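Local structure of mitochondrial dynamics protein MID49 (Mus musculus, 4WOY) at residues L6-F9 and E10-H13; E76-P79 and G80-S83; S113-D116 and R117-V120; E269-L272 and G273-L277. The protein recruits the fission GTPase Drp1 to the mitochondrial outer membrane and regulates Drp1 GTPase activity, this chain being the probably cytosolic, nucleotidyltransferase-like part of the receptor. The protein carries 1 engineered substitution. One frame throughout, in Å; residues are numbered along the deposited sequence.

Contact 1 (L6-F9 and E10-H13)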
loop_
_atom_site.group_PDB
_atom_site.type_symbol
_atom_site.label_atom_id
_atom_site.label_comp_id
_atom_site.label_asym_id
_atom_site.label_seq_id
_atom_site.Cartn_x
_atom_site.Cartn_y
_atom_site.Cartn_z
ATOM N N LEU A 6 -3.459 23.416 -13.050
ATOM C CA LEU A 6 -2.935 22.357 -12.211
ATOM C C LEU A 6 -3.353 22.586 -10.778
ATOM O O LEU A 6 -3.797 21.676 -10.107
ATOM C CB LEU A 6 -1.413 22.304 -12.324
ATOM C CG LEU A 6 -0.757 21.167 -11.551
ATOM C CD1 LEU A 6 0.333 20.527 -12.401
ATOM C CD2 LEU A 6 -0.225 21.669 -10.212
ATOM N N LEU A 7 -3.215 23.828 -10.326
ATOM C CA LEU A 7 -3.591 24.213 -8.969
ATOM C C LEU A 7 -5.085 24.049 -8.785
ATOM O O LEU A 7 -5.546 23.615 -7.725
ATOM C CB LEU A 7 -3.179 25.649 -8.680
ATOM C CG LEU A 7 -1.682 25.967 -8.611
ATOM C CD1 LEU A 7 -1.468 27.389 -8.140
ATOM C CD2 LEU A 7 -0.927 24.995 -7.721
ATOM N N ALA A 8 -5.829 24.392 -9.834
ATOM C CA ALA A 8 -7.284 24.266 -9.825
ATOM C C ALA A 8 -7.728 22.796 -9.697
ATOM O O ALA A 8 -8.591 22.456 -8.882
ATOM C CB ALA A 8 -7.872 24.907 -11.092
ATOM N N PHE A 9 -7.114 21.923 -10.481
ATOM C CA PHE A 9 -7.396 20.491 -10.393
ATOM C C PHE A 9 -7.062 19.942 -9.004
ATOM O O PHE A 9 -7.836 19.173 -8.411
ATOM C CB PHE A 9 -6.617 19.736 -11.467
ATOM C CG PHE A 9 -6.830 18.259 -11.438
ATOM C CD1 PHE A 9 -7.911 17.690 -12.098
ATOM C CD2 PHE A 9 -5.946 17.433 -10.760
ATOM C CE1 PHE A 9 -8.113 16.329 -12.084
ATOM C CE2 PHE A 9 -6.139 16.074 -10.728
ATOM C CZ PHE A 9 -7.234 15.515 -11.396
ATOM N N GLU A 10 -5.909 20.348 -8.489
ATOM C CA GLU A 10 -5.477 19.931 -7.166
ATOM C C GLU A 10 -6.537 20.378 -6.138
ATOM O O GLU A 10 -6.981 19.606 -5.273
ATOM C CB GLU A 10 -4.092 20.520 -6.871
ATOM C CG GLU A 10 -3.494 20.181 -5.511
ATOM C CD GLU A 10 -2.110 20.787 -5.327
ATOM O OE1 GLU A 10 -2.005 22.026 -5.147
ATOM O OE2 GLU A 10 -1.125 20.024 -5.373
ATOM N N ARG A 11 -6.963 21.630 -6.277
ATOM C CA ARG A 11 -7.930 22.228 -5.376
ATOM C C ARG A 11 -9.224 21.409 -5.403
ATOM O O ARG A 11 -9.775 21.063 -4.362
ATOM C CB ARG A 11 -8.209 23.676 -5.807
ATOM C CG ARG A 11 -9.192 24.434 -4.943
ATOM C CD ARG A 11 -9.521 25.880 -5.447
ATOM N NE ARG A 11 -10.751 25.935 -6.241
ATOM C CZ ARG A 11 -10.843 26.205 -7.538
ATOM N NH1 ARG A 11 -9.765 26.462 -8.271
ATOM N NH2 ARG A 11 -12.038 26.218 -8.106
ATOM N N LYS A 12 -9.684 21.089 -6.608
ATOM C CA LYS A 12 -10.980 20.436 -6.816
ATOM C C LYS A 12 -11.003 18.909 -6.671
ATOM O O LYS A 12 -12.033 18.362 -6.295
ATOM C CB LYS A 12 -11.560 20.817 -8.189
ATOM C CG LYS A 12 -11.937 22.290 -8.323
ATOM C CD LYS A 12 -12.408 22.675 -9.722
ATOM C CE LYS A 12 -11.288 23.212 -10.589
ATOM N NZ LYS A 12 -11.818 24.034 -11.705
ATOM N N HIS A 13 -9.931 18.208 -7.042
ATOM C CA HIS A 13 -10.001 16.739 -7.080
ATOM C C HIS A 13 -8.921 16.023 -6.289
ATOM O O HIS A 13 -8.918 14.796 -6.210
ATOM C CB HIS A 13 -10.014 16.242 -8.532
ATOM C CG HIS A 13 -11.146 16.806 -9.329
ATOM N ND1 HIS A 13 -10.963 17.746 -10.323
ATOM C CD2 HIS A 13 -12.481 16.619 -9.229
ATOM C CE1 HIS A 13 -12.136 18.089 -10.821
ATOM N NE2 HIS A 13 -13.073 17.418 -10.176
HETATM O O HOH W 1 -4.222 23.944 -4.761
#

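Contact 2 (E76-P79 and G80-S83)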
loop_
_atom_site.group_PDB
_atom_site.type_symbol
_atom_site.label_atom_id
_atom_site.label_comp_id
_atom_site.label_asym_id
_atom_site.label_seq_id
_atom_site.Cartn_x
_atom_site.Cartn_y
_atom_site.Cartn_z
ATOM N N GLU A 76 4.442 -11.035 16.155
ATOM C CA GLU A 76 5.660 -10.974 16.958
ATOM C C GLU A 76 6.368 -12.311 16.849
ATOM O O GLU A 76 5.975 -13.273 17.502
ATOM C CB GLU A 76 5.364 -10.622 18.415
ATOM C CG GLU A 76 4.806 -9.209 18.551
ATOM C CD GLU A 76 4.328 -8.858 19.933
ATOM O OE1 GLU A 76 4.229 -9.757 20.808
ATOM O OE2 GLU A 76 4.060 -7.657 20.137
ATOM N N LEU A 77 7.405 -12.370 16.016
ATOM C CA LEU A 77 8.144 -13.613 15.822
ATOM C C LEU A 77 9.264 -13.778 16.874
ATOM O O LEU A 77 9.910 -12.805 17.260
ATOM C CB LEU A 77 8.722 -13.662 14.405
ATOM C CG LEU A 77 7.725 -13.650 13.238
ATOM C CD1 LEU A 77 8.433 -13.715 11.880
ATOM C CD2 LEU A 77 6.738 -14.790 13.386
ATOM N N GLU A 78 9.462 -14.992 17.373
ATOM C CA GLU A 78 10.598 -15.259 18.272
ATOM C C GLU A 78 11.926 -14.935 17.579
ATOM O O GLU A 78 12.174 -15.380 16.468
ATOM C CB GLU A 78 10.616 -16.719 18.763
ATOM C CG GLU A 78 9.373 -17.159 19.536
ATOM C CD GLU A 78 8.204 -17.578 18.637
ATOM O OE1 GLU A 78 8.256 -17.347 17.409
ATOM O OE2 GLU A 78 7.232 -18.151 19.165
ATOM N N PRO A 79 12.757 -14.113 18.214
ATOM C CA PRO A 79 14.033 -13.740 17.582
ATOM C C PRO A 79 14.959 -14.923 17.299
ATOM O O PRO A 79 15.239 -15.713 18.190
ATOM C CB PRO A 79 14.663 -12.780 18.602
ATOM C CG PRO A 79 13.939 -13.061 19.906
ATOM C CD PRO A 79 12.551 -13.461 19.521
ATOM N N GLY A 80 15.395 -15.049 16.049
ATOM C CA GLY A 80 16.307 -16.108 15.656
ATOM C C GLY A 80 15.680 -17.468 15.392
ATOM O O GLY A 80 16.371 -18.427 15.055
ATOM N N LEU A 81 14.370 -17.559 15.560
ATOM C CA LEU A 81 13.642 -18.793 15.276
ATOM C C LEU A 81 13.163 -18.775 13.837
ATOM O O LEU A 81 12.674 -19.772 13.317
ATOM C CB LEU A 81 12.450 -18.942 16.215
ATOM C CG LEU A 81 12.090 -20.300 16.806
ATOM C CD1 LEU A 81 13.249 -20.884 17.606
ATOM C CD2 LEU A 81 10.850 -20.141 17.696
ATOM N N TRP A 82 13.308 -17.615 13.208
ATOM C CA TRP A 82 12.763 -17.377 11.878
ATOM C C TRP A 82 13.758 -16.595 11.056
ATOM O O TRP A 82 14.457 -15.724 11.574
ATOM C CB TRP A 82 11.435 -16.617 11.950
ATOM C CG TRP A 82 10.426 -17.261 12.845
ATOM C CD1 TRP A 82 10.231 -17.030 14.190
ATOM C CD2 TRP A 82 9.462 -18.259 12.458
ATOM N NE1 TRP A 82 9.196 -17.822 14.648
ATOM C CE2 TRP A 82 8.713 -18.585 13.613
ATOM C CE3 TRP A 82 9.160 -18.901 11.240
ATOM C CZ2 TRP A 82 7.682 -19.532 13.591
ATOM C CZ3 TRP A 82 8.112 -19.845 11.218
ATOM C CH2 TRP A 82 7.391 -20.147 12.391
ATOM N N SER A 83 13.812 -16.924 9.771
ATOM C CA SER A 83 14.802 -16.361 8.868
ATOM C C SER A 83 14.121 -15.935 7.581
ATOM O O SER A 83 13.118 -16.492 7.206
ATOM C CB SER A 83 15.902 -17.387 8.602
ATOM O OG SER A 83 16.662 -17.035 7.465
#

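Contact 3 (S113-D116 and R117-V120)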
loop_
_atom_site.group_PDB
_atom_site.type_symbol
_atom_site.label_atom_id
_atom_site.label_comp_id
_atom_site.label_asym_id
_atom_site.label_seq_id
_atom_site.Cartn_x
_atom_site.Cartn_y
_atom_site.Cartn_z
ATOM N N SER A 113 6.613 -22.882 18.972
ATOM C CA SER A 113 6.095 -21.563 18.629
ATOM C C SER A 113 4.618 -21.598 18.251
ATOM O O SER A 113 4.194 -22.471 17.495
ATOM C CB SER A 113 6.883 -20.961 17.478
ATOM O OG SER A 113 6.197 -19.820 16.989
ATOM N N PRO A 114 3.837 -20.625 18.753
ATOM C CA PRO A 114 2.410 -20.526 18.419
ATOM C C PRO A 114 2.193 -20.316 16.928
ATOM O O PRO A 114 1.137 -20.660 16.401
ATOM C CB PRO A 114 1.938 -19.298 19.232
ATOM C CG PRO A 114 3.225 -18.494 19.492
ATOM C CD PRO A 114 4.267 -19.547 19.681
ATOM N N TRP A 115 3.192 -19.786 16.240
ATOM C CA TRP A 115 3.058 -19.605 14.815
ATOM C C TRP A 115 3.236 -20.920 14.029
ATOM O O TRP A 115 2.976 -20.954 12.809
ATOM C CB TRP A 115 4.064 -18.562 14.327
ATOM C CG TRP A 115 3.934 -17.222 15.007
ATOM C CD1 TRP A 115 4.862 -16.619 15.821
ATOM C CD2 TRP A 115 2.814 -16.314 14.929
ATOM N NE1 TRP A 115 4.386 -15.397 16.251
ATOM C CE2 TRP A 115 3.137 -15.188 15.721
ATOM C CE3 TRP A 115 1.566 -16.355 14.287
ATOM C CZ2 TRP A 115 2.252 -14.109 15.881
ATOM C CZ3 TRP A 115 0.696 -15.274 14.438
ATOM C CH2 TRP A 115 1.045 -14.169 15.226
ATOM N N ASP A 116 3.694 -21.987 14.700
ATOM C CA ASP A 116 3.974 -23.250 13.993
ATOM C C ASP A 116 2.724 -23.857 13.320
ATOM O O ASP A 116 2.848 -24.540 12.301
ATOM C CB ASP A 116 4.586 -24.303 14.919
ATOM C CG ASP A 116 6.016 -23.996 15.301
ATOM O OD1 ASP A 116 6.660 -23.145 14.652
ATOM O OD2 ASP A 116 6.503 -24.630 16.256
ATOM N N ARG A 117 1.531 -23.585 13.850
ATOM C CA ARG A 117 0.315 -24.125 13.237
ATOM C C ARG A 117 0.058 -23.552 11.827
ATOM O O ARG A 117 -0.747 -24.098 11.068
ATOM C CB ARG A 117 -0.895 -23.876 14.114
ATOM C CG ARG A 117 -1.255 -22.447 14.210
ATOM C CD ARG A 117 -2.562 -22.290 14.946
ATOM N NE ARG A 117 -3.687 -22.481 14.049
ATOM C CZ ARG A 117 -4.916 -22.044 14.305
ATOM N NH1 ARG A 117 -5.175 -21.394 15.441
ATOM N NH2 ARG A 117 -5.884 -22.252 13.421
ATOM N N PHE A 118 0.738 -22.460 11.487
ATOM C CA PHE A 118 0.633 -21.878 10.156
ATOM C C PHE A 118 1.768 -22.321 9.255
ATOM O O PHE A 118 1.973 -21.760 8.175
ATOM C CB PHE A 118 0.590 -20.353 10.263
ATOM C CG PHE A 118 -0.450 -19.876 11.216
ATOM C CD1 PHE A 118 -1.804 -19.990 10.888
ATOM C CD2 PHE A 118 -0.090 -19.385 12.471
ATOM C CE1 PHE A 118 -2.788 -19.578 11.788
ATOM C CE2 PHE A 118 -1.067 -18.974 13.375
ATOM C CZ PHE A 118 -2.427 -19.079 13.031
ATOM N N LEU A 119 2.526 -23.316 9.701
ATOM C CA LEU A 119 3.579 -23.863 8.869
ATOM C C LEU A 119 3.030 -24.736 7.743
ATOM O O LEU A 119 2.210 -25.614 7.966
ATOM C CB LEU A 119 4.559 -24.676 9.719
ATOM C CG LEU A 119 5.601 -23.967 10.574
ATOM C CD1 LEU A 119 6.396 -25.034 11.285
ATOM C CD2 LEU A 119 6.497 -23.146 9.688
ATOM N N VAL A 120 3.468 -24.454 6.526
ATOM C CA VAL A 120 3.376 -25.385 5.411
ATOM C C VAL A 120 4.787 -25.832 5.072
ATOM O O VAL A 120 5.606 -25.011 4.685
ATOM C CB VAL A 120 2.698 -24.752 4.188
ATOM C CG1 VAL A 120 2.746 -25.706 3.002
ATOM C CG2 VAL A 120 1.286 -24.440 4.529
#

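Contact 4 (E269-L272 and G273-L277)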
loop_
_atom_site.group_PDB
_atom_site.type_symbol
_atom_site.label_atom_id
_atom_site.label_comp_id
_atom_site.label_asym_id
_atom_site.label_seq_id
_atom_site.Cartn_x
_atom_site.Cartn_y
_atom_site.Cartn_z
ATOM N N GLU A 269 6.665 24.789 -5.679
ATOM C CA GLU A 269 5.336 24.815 -6.275
ATOM C C GLU A 269 5.412 25.457 -7.662
ATOM O O GLU A 269 4.700 25.080 -8.595
ATOM C CB GLU A 269 4.364 25.570 -5.366
ATOM C CG GLU A 269 2.924 25.518 -5.835
ATOM C CD GLU A 269 2.020 26.431 -5.061
ATOM O OE1 GLU A 269 1.374 25.944 -4.103
ATOM O OE2 GLU A 269 1.970 27.634 -5.391
ATOM N N GLU A 270 6.320 26.412 -7.791
ATOM C CA GLU A 270 6.501 27.136 -9.031
ATOM C C GLU A 270 6.851 26.181 -10.173
ATOM O O GLU A 270 6.418 26.378 -11.318
ATOM C CB GLU A 270 7.586 28.194 -8.844
ATOM C CG GLU A 270 7.889 29.011 -10.073
ATOM C CD GLU A 270 8.922 30.084 -9.812
ATOM O OE1 GLU A 270 9.385 30.694 -10.792
ATOM O OE2 GLU A 270 9.271 30.321 -8.632
ATOM N N ALA A 271 7.620 25.143 -9.841
ATOM C CA ALA A 271 8.091 24.165 -10.826
ATOM C C ALA A 271 7.251 22.902 -10.836
ATOM O O ALA A 271 7.595 21.940 -11.509
ATOM C CB ALA A 271 9.559 23.803 -10.558
ATOM N N LEU A 272 6.149 22.901 -10.092
ATOM C CA LEU A 272 5.313 21.713 -9.983
ATOM C C LEU A 272 4.760 21.273 -11.334
ATOM O O LEU A 272 4.670 20.083 -11.621
ATOM C CB LEU A 272 4.167 21.965 -9.017
ATOM C CG LEU A 272 3.407 20.739 -8.518
ATOM C CD1 LEU A 272 4.330 19.599 -8.166
ATOM C CD2 LEU A 272 2.546 21.123 -7.321
ATOM N N GLY A 273 4.397 22.247 -12.160
ATOM C CA GLY A 273 3.879 21.963 -13.483
ATOM C C GLY A 273 4.894 21.260 -14.365
ATOM O O GLY A 273 4.556 20.324 -15.084
ATOM N N GLU A 274 6.143 21.705 -14.287
ATOM C CA GLU A 274 7.236 21.092 -15.028
ATOM C C GLU A 274 7.588 19.699 -14.503
ATOM O O GLU A 274 7.833 18.787 -15.292
ATOM C CB GLU A 274 8.470 21.980 -14.966
ATOM C CG GLU A 274 8.659 22.886 -16.151
ATOM C CD GLU A 274 9.671 23.959 -15.854
ATOM O OE1 GLU A 274 10.644 23.657 -15.127
ATOM O OE2 GLU A 274 9.491 25.097 -16.337
ATOM N N ARG A 275 7.568 19.527 -13.182
ATOM C CA ARG A 275 7.828 18.220 -12.581
ATOM C C ARG A 275 6.765 17.222 -12.988
ATOM O O ARG A 275 7.041 16.024 -13.198
ATOM C CB ARG A 275 7.881 18.322 -11.057
ATOM C CG ARG A 275 9.097 19.056 -10.547
ATOM C CD ARG A 275 10.384 18.598 -11.235
ATOM N NE ARG A 275 11.274 19.743 -11.405
ATOM C CZ ARG A 275 11.615 20.281 -12.572
ATOM N NH1 ARG A 275 11.204 19.740 -13.707
ATOM N NH2 ARG A 275 12.414 21.339 -12.597
ATOM N N PHE A 276 5.547 17.737 -13.081
ATOM C CA PHE A 276 4.400 16.966 -13.516
ATOM C C PHE A 276 4.579 16.500 -14.954
ATOM O O PHE A 276 4.383 15.327 -15.246
ATOM C CB PHE A 276 3.128 17.795 -13.383
ATOM C CG PHE A 276 1.889 17.097 -13.871
ATOM C CD1 PHE A 276 1.142 16.306 -13.022
ATOM C CD2 PHE A 276 1.456 17.258 -15.170
ATOM C CE1 PHE A 276 -0.013 15.672 -13.474
ATOM C CE2 PHE A 276 0.312 16.622 -15.627
ATOM C CZ PHE A 276 -0.418 15.837 -14.789
ATOM N N LEU A 277 4.976 17.404 -15.848
ATOM C CA LEU A 277 5.107 17.031 -17.251
ATOM C C LEU A 277 6.270 16.049 -17.393
ATOM O O LEU A 277 6.160 15.028 -18.080
ATOM C CB LEU A 277 5.318 18.257 -18.142
ATOM C CG LEU A 277 4.154 19.258 -18.135
ATOM C CD1 LEU A 277 4.405 20.491 -19.021
ATOM C CD2 LEU A 277 2.829 18.601 -18.459
#

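Contact 1 (L6-F9 and E10-H13)
F9 and H13 meet one turn apart on the N-terminal helix 2-14, in the classic i to i+4 relation of an alpha helix. The aromatic pair is oblique: the ring centroids lie 5.2 Å apart with their planes at 49°. H13 CB sits over one face of the phenyl ring, 4.2 Å from its centroid and 19° off the normal, which makes a CH-pi contact. In F9, CG anti to the backbone N (chi1 179°) lies beside the carbonyl carbon, the side from which H13 CB covers the ring. The ring also packs on L234 and I238 of helix 228-241 and meets the ring of the C-terminal F329.

Backbone bonds run from i+4 to i throughout: E10, R11, K12 and H13 donate to the carbonyls of L6, L7, A8 and F9. The last of these is the shortest, H13 N to F9 O 2.7 Å, and the helix widens into a pi-type turn over 10-13.

Among the polar side chains, E10 stretches out beside L7, both pointing the same way, and its carboxylate forms a salt bridge through OE2 with R230 of helix 228-241. The salt bridge to R230 probably favours the charged form of this buried glutamate. On another side of the helix the long chains of R11 and K12 fold back over A8, whose CB lies 3.7 Å from R11 NH1 and 3.8 Å from K12 CE. A water joins E10 to the preceding turn, donating both to E10 OE1 at 3.0 Å and to L7 O at 3.3 Å.

Contact 2 (E76-P79 and G80-S83)
E78 reaches across the open end of a type II beta turn (E78 to L81) to the indole of W82. Its CB lies against the L81 side chain, 3.6 Å from L81 CD2, and CG and CD run on past the same methyl. The chain then bends at chi2 (83°), which brings the carboxylate alongside the indole. OE1 accepts the indole N-H: W82 NE1 to E78 OE1 is 3.0 Å with an angle of 165° at the hydrogen. This oxygen lies close to the ring plane, and the donor meets it nearly along its C-O axis. OE2, the other tip atom, is taken by the hydroxyl of S113, so that both oxygens are held and the rotation of the carboxylate is fixed.

The turn is closed by L81 N donating to E78 O at 3.2 Å. G80 occupies its third position with positive phi, a conformation that suits glycine, and is poorly ordered. W82 is also covered on a face: L77 CD2 stands 4.2 Å from the centroid of the five-membered ring, 11° off the normal, as a CH-pi contact, while L77 CB touches W82 CD1 at 3.7 Å.

The turn connects strand 69-74 to strand 82-86, at the surface of the nucleotidyltransferase-like fold. Strand 82-86 pairs with strand 97-102, whose V100 and R102 touch W82, while L124 of strand 123-124 packs against both L77 and W82.

Contact 3 (S113-D116 and R117-V120)
Two successive i+3 to i backbone bonds, F118 N to W115 O at 3.0 Å and L119 N to D116 O at 2.9 Å, wind the chain through a short 3-10 turn. It opens with an ST turn, in which S113 OG accepts from W115 N at 3.1 Å, and leads into strand 119-120.

W115 and F118 are the aromatic members. Their side chains meet obliquely, W115 CE3 to F118 CE2 being 3.8 Å, and F118 continues onto V128 and L132 of helix 126-139. In R117 the first torsion (chi1 68°) wedges CG between the backbone nitrogen and carbonyl carbon, which sets CG 3.7 Å from P114 O and over the centre of one face of the F118 ring. D116 and L119 run side by side, with L119 CD1 3.9 Å from D116 OD1.

Both carboxylate oxygens of buried D116 are engaged. OD1 pairs with R102, and OD2 accepts from G111 N as well as from S113 N, the latter at 3.2 Å from well above the carboxylate plane. Such a combination of an arginine and two amide donors would be expected to keep this aspartate ionised despite its burial.

Contact 4 (E269-L272 and G273-L277)
The first turn of helix 272-288 starts at A271, its N-cap residue, whose carbonyl receives R275 N at 2.9 Å with an N-H...O angle of 162°. One residue on, F276 N bonds to L272 O, also at 2.9 Å, so that the helical pattern is established at once.

R275 doubles back over this turn. Its CG lies anti to the carbonyl carbon (chi1 -70°), which sets it 3.4 Å from A271 O; the bends at chi2 and chi3 then bring a guanidinium face over the same oxygen. NE of R275 is bound to A266 O in the preceding loop. Its NH2 faces E274 OE1 at 3.9 Å in a long salt bridge, with the oxygen well out of the guanidinium plane and no N-H aimed at it.

This helix lies in the region matching the Mab-21 HhH/H2TH-like family, and L272 and F276 are buried against helices 2-14 and 228-241. They stand a turn apart, and both touch L6 of the former helix and L231 of the latter. F276 CB passes 3.3 Å from L272 O.

How the contacts relate
The four contacts form two touching pairs on opposite sides of the chain's centre. Contacts 1 and 4, with centres about 13 Å apart, join helix 2-14 to helix 272-288: L6 packs on L272, G273 and F276, and both contacts also lean on helix 228-241. Contacts 2 and 3, with centres about 12 Å apart, connect two loops of the nucleotidyltransferase-like part through E78 with S113 and the E76 carbonyl with W115. Contact 4 is buried and contact 2 lies at the surface, while contacts 1 and 3 are intermediate. In the helical pair apolar packing dominates, and R230 salt-bridges E10 and E269; in the loop pair side-chain hydrogen bonds also bridge the segments.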